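Local coordinates for lipoprotein, putative (Bacillus anthracis, PDB 4O4A), which is of unknown function but is probably a cell-surface lipoprotein, possibly one that binds lipid, at residues E26-T30 and M78-T82; Y38-V44 and F65-A71; E114-F119 and M158-Q162. All coordinates share one frame; numbering follows the deposited sequence.

Contact 1: residues E26-T30 and M78-T82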
# COMPACT_ATOMS: atom_id res chain seq x y z
N GLU B 26 46.52 7.81 -9.62
CA GLU B 26 45.63 7.20 -8.64
C GLU B 26 44.29 6.86 -9.26
O GLU B 26 43.65 7.73 -9.83
CB GLU B 26 45.39 8.14 -7.47
CG GLU B 26 46.57 8.22 -6.52
CD GLU B 26 46.71 6.99 -5.63
OE1 GLU B 26 45.89 6.06 -5.76
OE2 GLU B 26 47.64 6.96 -4.80
N THR B 27 43.91 5.59 -9.17
CA THR B 27 42.61 5.12 -9.64
C THR B 27 41.90 4.36 -8.51
O THR B 27 42.49 4.05 -7.48
CB THR B 27 42.72 4.24 -10.90
OG1 THR B 27 43.51 3.09 -10.61
CG2 THR B 27 43.36 4.99 -12.04
N THR B 28 40.62 4.05 -8.70
CA THR B 28 39.82 3.36 -7.67
C THR B 28 40.05 1.86 -7.60
O THR B 28 39.79 1.25 -6.56
CB THR B 28 38.29 3.63 -7.80
OG1 THR B 28 37.86 3.41 -9.15
CG2 THR B 28 37.98 5.08 -7.39
N ASP B 29 40.48 1.26 -8.71
CA ASP B 29 40.78 -0.15 -8.80
C ASP B 29 39.93 -1.05 -7.92
O ASP B 29 40.46 -1.69 -7.01
CB ASP B 29 42.24 -0.34 -8.39
CG ASP B 29 43.18 0.44 -9.24
OD1 ASP B 29 42.85 0.69 -10.42
OD2 ASP B 29 44.27 0.78 -8.74
N THR B 30 38.63 -1.08 -8.15
CA THR B 30 37.77 -1.98 -7.40
C THR B 30 36.89 -2.82 -8.32
O THR B 30 36.34 -2.32 -9.30
CB THR B 30 36.89 -1.23 -6.40
OG1 THR B 30 37.73 -0.48 -5.53
CG2 THR B 30 36.04 -2.21 -5.58
N MSE B 78 37.59 2.72 1.39
CA MSE B 78 37.46 2.54 -0.02
C MSE B 78 38.57 3.31 -0.69
O MSE B 78 39.20 4.20 -0.11
CB MSE B 78 36.08 3.00 -0.50
CG MSE B 78 35.94 4.52 -0.51
SE MSE B 78 34.10 5.03 -0.10
CE MSE B 78 34.32 5.99 1.60
N LYS B 79 38.80 2.96 -1.94
CA LYS B 79 39.83 3.59 -2.72
C LYS B 79 39.31 4.86 -3.35
O LYS B 79 38.09 5.05 -3.53
CB LYS B 79 40.38 2.63 -3.77
CG LYS B 79 41.44 1.65 -3.25
CD LYS B 79 42.07 0.84 -4.38
CE LYS B 79 42.93 -0.28 -3.84
NZ LYS B 79 43.32 -1.24 -4.91
N PHE B 80 40.25 5.74 -3.66
CA PHE B 80 39.95 7.02 -4.25
C PHE B 80 40.76 7.30 -5.49
O PHE B 80 41.88 6.83 -5.62
CB PHE B 80 40.21 8.10 -3.21
CG PHE B 80 39.38 7.95 -1.98
CD1 PHE B 80 38.02 8.27 -2.00
CD2 PHE B 80 39.94 7.48 -0.81
CE1 PHE B 80 37.25 8.12 -0.86
CE2 PHE B 80 39.18 7.33 0.33
CZ PHE B 80 37.83 7.65 0.31
N GLY B 81 40.18 8.06 -6.41
CA GLY B 81 40.90 8.50 -7.61
C GLY B 81 40.04 8.43 -8.83
O GLY B 81 38.81 8.46 -8.74
N THR B 82 40.67 8.31 -9.99
CA THR B 82 39.92 8.21 -11.22
C THR B 82 39.14 6.88 -11.18
O THR B 82 39.74 5.83 -11.00
CB THR B 82 40.85 8.24 -12.44
OG1 THR B 82 41.53 9.50 -12.48
CG2 THR B 82 40.05 8.05 -13.74
O HOH W 1 37.49 0.06 -2.39
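Backbone pairing between two loops joins Glu-26 to Thr-28 with Thr-82, with Gly-81 close alongside, at one end of a five-stranded mixed sheet. Thr-82 takes part in both bonds. Its N donates to Glu-26 O (3.0 Å, N-H...O angle 163°), and its O accepts from Thr-28 N at 3.0 Å. Thr-27 lies between these two bonds, and its CA-H also faces Thr-82 O. The CG2 methyl of Thr-27 reaches CB of Thr-82 at 4.1 Å. The result is a single beta bridge. It precedes the parallel strands 30-35 and 86-90, which are neighbours in the sheet, so the two incoming loops already meet before the strands pair. Gly-81 CA comes to 3.6 Å from Glu-26 O, and the backbone angles of this residue by themselves call for glycine. The CG2 methyl of Thr-28 lies 3.7 Å from Gly-81 O, while its OG1 is hydrogen-bonded to Asp-85 and Asn-84. Lys-79 runs its aliphatic chain past the Thr-28 carbonyl. The chain is extended beyond CG (chi2 -173°, chi3 -170°), which carries NZ to the Asp-29 side. NZ stays 4.4 Å from Asp-29 OD2, too far for a salt bridge, and makes a weak hydrogen bond to Ser-61. Thr-28 O accepts from Thr-30 OG1 (2.9 Å). One water accepts from Lys-79 N and donates to Thr-30 OG1.

Contact 2: residues Y38-V44 and F65-A71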
# COMPACT_ATOMS: atom_id res chain seq x y z
N TYR B 38 20.59 -11.29 -7.64
CA TYR B 38 20.27 -10.11 -6.84
C TYR B 38 19.95 -8.86 -7.63
O TYR B 38 20.52 -8.61 -8.70
CB TYR B 38 21.41 -9.78 -5.89
CG TYR B 38 21.04 -8.69 -4.90
CD1 TYR B 38 20.32 -8.99 -3.74
CD2 TYR B 38 21.39 -7.36 -5.13
CE1 TYR B 38 19.97 -8.01 -2.84
CE2 TYR B 38 21.05 -6.38 -4.22
CZ TYR B 38 20.34 -6.71 -3.08
OH TYR B 38 19.99 -5.76 -2.19
N GLU B 39 19.02 -8.09 -7.09
CA GLU B 39 18.62 -6.84 -7.69
C GLU B 39 18.30 -5.91 -6.55
O GLU B 39 17.66 -6.31 -5.58
CB GLU B 39 17.41 -7.04 -8.60
CG GLU B 39 17.07 -5.84 -9.48
CD GLU B 39 16.05 -6.16 -10.58
OE1 GLU B 39 15.33 -7.18 -10.46
OE2 GLU B 39 16.00 -5.40 -11.59
N GLY B 40 18.77 -4.68 -6.64
CA GLY B 40 18.46 -3.71 -5.62
C GLY B 40 19.63 -3.00 -5.01
O GLY B 40 20.67 -2.84 -5.63
N ASP B 41 19.44 -2.57 -3.78
CA ASP B 41 20.41 -1.80 -3.04
C ASP B 41 21.60 -2.62 -2.62
O ASP B 41 21.45 -3.77 -2.27
CB ASP B 41 19.75 -1.22 -1.81
CG ASP B 41 18.58 -0.34 -2.16
OD1 ASP B 41 18.77 0.60 -2.96
OD2 ASP B 41 17.48 -0.57 -1.62
N LEU B 42 22.78 -2.00 -2.66
CA LEU B 42 24.02 -2.64 -2.27
C LEU B 42 24.74 -1.78 -1.25
O LEU B 42 24.77 -0.54 -1.36
CB LEU B 42 24.93 -2.83 -3.48
CG LEU B 42 24.42 -3.77 -4.56
CD1 LEU B 42 25.31 -3.67 -5.79
CD2 LEU B 42 24.37 -5.19 -4.06
N ILE B 43 25.33 -2.43 -0.26
CA ILE B 43 26.05 -1.71 0.75
C ILE B 43 27.38 -2.38 1.05
O ILE B 43 27.46 -3.60 1.19
CB ILE B 43 25.24 -1.62 2.05
CG1 ILE B 43 23.88 -0.95 1.80
CG2 ILE B 43 26.02 -0.85 3.09
CD1 ILE B 43 22.99 -0.81 3.01
N VAL B 44 28.42 -1.55 1.13
CA VAL B 44 29.74 -2.01 1.48
C VAL B 44 30.13 -1.24 2.71
O VAL B 44 30.00 -0.01 2.74
CB VAL B 44 30.77 -1.70 0.39
CG1 VAL B 44 32.13 -2.24 0.80
CG2 VAL B 44 30.36 -2.30 -0.93
N PHE B 65 29.74 -9.38 -2.72
CA PHE B 65 28.52 -9.18 -1.97
C PHE B 65 27.92 -10.51 -1.59
O PHE B 65 28.00 -11.47 -2.33
CB PHE B 65 27.49 -8.37 -2.78
CG PHE B 65 27.87 -6.93 -2.96
CD1 PHE B 65 27.74 -6.03 -1.91
CD2 PHE B 65 28.35 -6.46 -4.18
CE1 PHE B 65 28.10 -4.70 -2.06
CE2 PHE B 65 28.71 -5.13 -4.34
CZ PHE B 65 28.58 -4.25 -3.28
N ALA B 66 27.31 -10.54 -0.43
CA ALA B 66 26.62 -11.72 0.01
C ALA B 66 25.27 -11.73 -0.72
O ALA B 66 24.90 -10.78 -1.41
CB ALA B 66 26.41 -11.66 1.51
N ALA B 67 24.51 -12.81 -0.54
CA ALA B 67 23.20 -12.94 -1.19
C ALA B 67 22.24 -11.77 -0.91
O ALA B 67 21.38 -11.48 -1.73
CB ALA B 67 22.56 -14.25 -0.80
N ASP B 68 22.38 -11.12 0.25
CA ASP B 68 21.50 -10.00 0.60
C ASP B 68 22.02 -8.65 0.10
O ASP B 68 21.49 -7.61 0.47
CB ASP B 68 21.26 -9.93 2.12
CG ASP B 68 22.50 -9.50 2.89
OD1 ASP B 68 23.62 -9.49 2.32
OD2 ASP B 68 22.36 -9.17 4.09
N GLY B 69 23.07 -8.67 -0.73
CA GLY B 69 23.61 -7.42 -1.29
C GLY B 69 24.43 -6.59 -0.32
O GLY B 69 24.57 -5.39 -0.46
N THR B 70 25.00 -7.26 0.66
CA THR B 70 25.80 -6.65 1.69
C THR B 70 27.23 -7.14 1.63
O THR B 70 27.48 -8.29 1.30
CB THR B 70 25.24 -7.13 3.02
OG1 THR B 70 23.91 -6.62 3.18
CG2 THR B 70 26.10 -6.72 4.17
N ALA B 71 28.18 -6.27 1.97
CA ALA B 71 29.58 -6.65 2.00
C ALA B 71 30.23 -5.93 3.15
O ALA B 71 30.12 -4.73 3.29
CB ALA B 71 30.28 -6.29 0.71
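Leu-42 and Val-44 pack against the ring of Phe-65. CD2 of Leu-42 lies over the centre of one ring face, 4.0 Å from the centroid, as a CH-pi contact. CG2 of Val-44 reaches Phe-65 CE1 at 3.5 Å, approaching obliquely. The Ile-43 carbonyl comes up at the ring edge. Tyr-38 covers the other end of the contact. Its CG is anti to the backbone N (chi1 -172°), which lays the ring over Gly-69, whose CA is 4.0 Å from the ring centroid. Tyr-38 OH donates to Asp-41 O, which holds the ring there. Two backbone bonds join the segments: Ile-43 N to Gly-69 O (3.1 Å) and Ala-71 N to Ile-43 O (2.9 Å). They pair Ile-43 with Thr-70 and Val-44 with Ala-71 in parallel. Farther out, Ile-34 and Val-63 of the other sheet pack on this cluster. On the side of Ile-43 and Thr-70 lies helix 149-166, where Lys-153 NZ makes a hydrogen bond to Asp-68 O. Asp-41 forms a salt bridge with Arg-140. Residues 66-69 form a type I turn, and Gly-69 at its end has positive phi, the classic type I turn with a G1 bulge. The turn delivers edge strand 70-72 parallel to strand 40-45 in a mixed four-stranded sheet.

Contact 3: residues E114-F119 and M158-Q162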
# COMPACT_ATOMS: atom_id res chain seq x y z
N GLU B 114 29.89 4.53 15.50
CA GLU B 114 29.28 3.79 16.63
C GLU B 114 30.32 3.83 17.72
O GLU B 114 31.43 3.34 17.50
CB GLU B 114 28.94 2.32 16.34
CG GLU B 114 27.49 2.03 15.87
CD GLU B 114 26.98 2.88 14.72
OE1 GLU B 114 27.68 3.81 14.28
OE2 GLU B 114 25.84 2.63 14.26
N ASN B 115 29.95 4.38 18.88
CA ASN B 115 30.88 4.57 20.00
C ASN B 115 31.86 5.65 19.56
O ASN B 115 31.47 6.81 19.43
CB ASN B 115 31.59 3.26 20.38
CG ASN B 115 30.64 2.26 20.99
OD1 ASN B 115 29.74 2.61 21.75
ND2 ASN B 115 30.86 0.99 20.68
N SER B 116 33.11 5.28 19.33
CA SER B 116 34.08 6.22 18.82
C SER B 116 34.71 5.61 17.58
O SER B 116 35.70 6.12 17.06
CB SER B 116 35.12 6.54 19.89
OG SER B 116 36.00 7.56 19.47
N TRP B 117 34.11 4.53 17.07
CA TRP B 117 34.64 3.81 15.92
C TRP B 117 33.93 4.24 14.63
O TRP B 117 32.70 4.27 14.57
CB TRP B 117 34.48 2.31 16.12
CG TRP B 117 35.24 1.48 15.15
CD1 TRP B 117 34.84 1.10 13.89
CD2 TRP B 117 36.53 0.90 15.35
NE1 TRP B 117 35.81 0.33 13.30
CE2 TRP B 117 36.86 0.19 14.18
CE3 TRP B 117 37.44 0.91 16.41
CZ2 TRP B 117 38.06 -0.50 14.03
CZ3 TRP B 117 38.64 0.22 16.27
CH2 TRP B 117 38.94 -0.48 15.08
N GLU B 118 34.71 4.57 13.60
CA GLU B 118 34.16 5.02 12.33
C GLU B 118 34.14 3.94 11.27
O GLU B 118 35.13 3.25 11.06
CB GLU B 118 34.96 6.20 11.80
CG GLU B 118 34.99 7.37 12.76
CD GLU B 118 35.74 8.55 12.20
OE1 GLU B 118 36.38 9.26 13.01
OE2 GLU B 118 35.72 8.76 10.97
N PHE B 119 32.99 3.78 10.63
CA PHE B 119 32.82 2.81 9.56
C PHE B 119 32.50 3.56 8.29
O PHE B 119 31.39 4.05 8.13
CB PHE B 119 31.64 1.86 9.82
CG PHE B 119 31.76 1.04 11.07
CD1 PHE B 119 32.53 -0.11 11.10
CD2 PHE B 119 31.05 1.39 12.20
CE1 PHE B 119 32.62 -0.88 12.25
CE2 PHE B 119 31.12 0.63 13.36
CZ PHE B 119 31.90 -0.51 13.38
N MSE B 158 23.98 -2.43 10.20
CA MSE B 158 24.79 -1.92 11.30
C MSE B 158 24.54 -2.71 12.54
O MSE B 158 25.47 -3.00 13.30
CB MSE B 158 24.50 -0.46 11.52
CG MSE B 158 25.14 0.35 10.40
SE MSE B 158 27.10 0.18 10.24
CE MSE B 158 27.51 0.55 12.12
N GLN B 159 23.29 -3.09 12.76
CA GLN B 159 22.96 -3.87 13.92
C GLN B 159 23.61 -5.25 13.81
O GLN B 159 24.18 -5.72 14.79
CB GLN B 159 21.45 -4.01 14.06
CG GLN B 159 21.02 -4.75 15.31
CD GLN B 159 19.54 -4.62 15.53
OE1 GLN B 159 19.08 -4.26 16.63
NE2 GLN B 159 18.79 -4.87 14.48
N ARG B 160 23.51 -5.89 12.65
CA ARG B 160 24.14 -7.20 12.46
C ARG B 160 25.63 -7.10 12.71
O ARG B 160 26.22 -8.02 13.27
CB ARG B 160 23.88 -7.87 11.08
CG ARG B 160 22.49 -8.48 10.96
CD ARG B 160 22.33 -9.45 9.76
NE ARG B 160 22.93 -8.98 8.48
CZ ARG B 160 22.35 -8.12 7.64
NH1 ARG B 160 22.96 -7.79 6.50
NH2 ARG B 160 21.16 -7.58 7.91
N ILE B 161 26.23 -5.99 12.30
CA ILE B 161 27.66 -5.76 12.50
C ILE B 161 27.99 -5.65 13.98
O ILE B 161 28.85 -6.37 14.49
CB ILE B 161 28.14 -4.49 11.77
CG1 ILE B 161 28.18 -4.75 10.26
CG2 ILE B 161 29.53 -4.09 12.24
CD1 ILE B 161 28.54 -3.54 9.43
N GLN B 162 27.32 -4.74 14.67
CA GLN B 162 27.56 -4.55 16.10
C GLN B 162 27.38 -5.85 16.89
O GLN B 162 28.19 -6.19 17.74
CB GLN B 162 26.69 -3.40 16.61
CG GLN B 162 27.26 -2.02 16.23
CD GLN B 162 28.11 -1.38 17.32
OE1 GLN B 162 27.86 -1.55 18.51
NE2 GLN B 162 29.08 -0.58 16.91
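Phe-119 and Glu-114 meet Met-158, Ile-161 and Gln-162 where helix 149-166 passes one end of the four-stranded sheet. The axes of strand 117-119 and helix 158-162 come within 12.5 Å, and their directions differ by 133°. Side chains from both span this distance.

The apolar contacts centre on Phe-119. Met-158, present as selenomethionine, brings its CE methyl to 3.6 Å from Phe-119 CD2. Its chain is bent at both chi2 and chi3, which folds the methyl toward the strand. Ile-161 adds a looser contact, with CG2 at 4.4 Å from Phe-119 CZ. Val-45 and Val-48 touch both Phe-119 and Ile-161, continuing this patch into the fold.

A Met-aromatic contact goes with this packing. The selenium of Met-158 lies 5.1 Å from the Phe-119 ring centroid and approaches obliquely. CD1 of Trp-117 lies over one face of the same ring, toward the rim.

Polar side chains meet at the outer part of the contact. Gln-162 bends at chi2, and the NE2 end of its amide lies against CB and CG of Glu-114, so close that its exact placement is doubtful. The NE2 of Gln-162 also stands at the edge of the Phe-119 ring, 4.3 Å from CE2. The Glu-114 carboxylate is turned from the amide plane by 41°. Its OE2 lies 3.4 Å from the Met-158 methyl, and it has a long, weak ion pair with Arg-112.

Backbone bonding stays within each segment. Glu-114 and Trp-117 bond to each other in both directions, closing a two-residue beta hairpin between strands 104-114 and 117-126. Its turn angles are roughly those of type II'. Between these two segments there is no hydrogen bond or salt bridge, and the contact rests on apolar and Met-aromatic packing.

Contact 2 falls within the span of chain between the two halves of contact 1, and contact 3 follows both. Contact 1 lies by the five-stranded sheet. Contacts 2 and 3 share the four-stranded sheet, through the neighbouring strands 40-45 and 117-126. The centres of contacts 1 and 2 are about 20 Å apart. Those of contacts 1 and 3 are about 24 Å apart, and those of contacts 2 and 3 about 18 Å. Contact 1 touches neither of the others. Contacts 2 and 3 are joined by a salt bridge, Asp-68 OD2 to Arg-160 NH1 at 2.8 Å. Helix 149-166 thus lies along the four-stranded sheet. It is reached from contact 2 through Asp-68 and forms half of contact 3, while contact 1 joins loops at the far end of the fold.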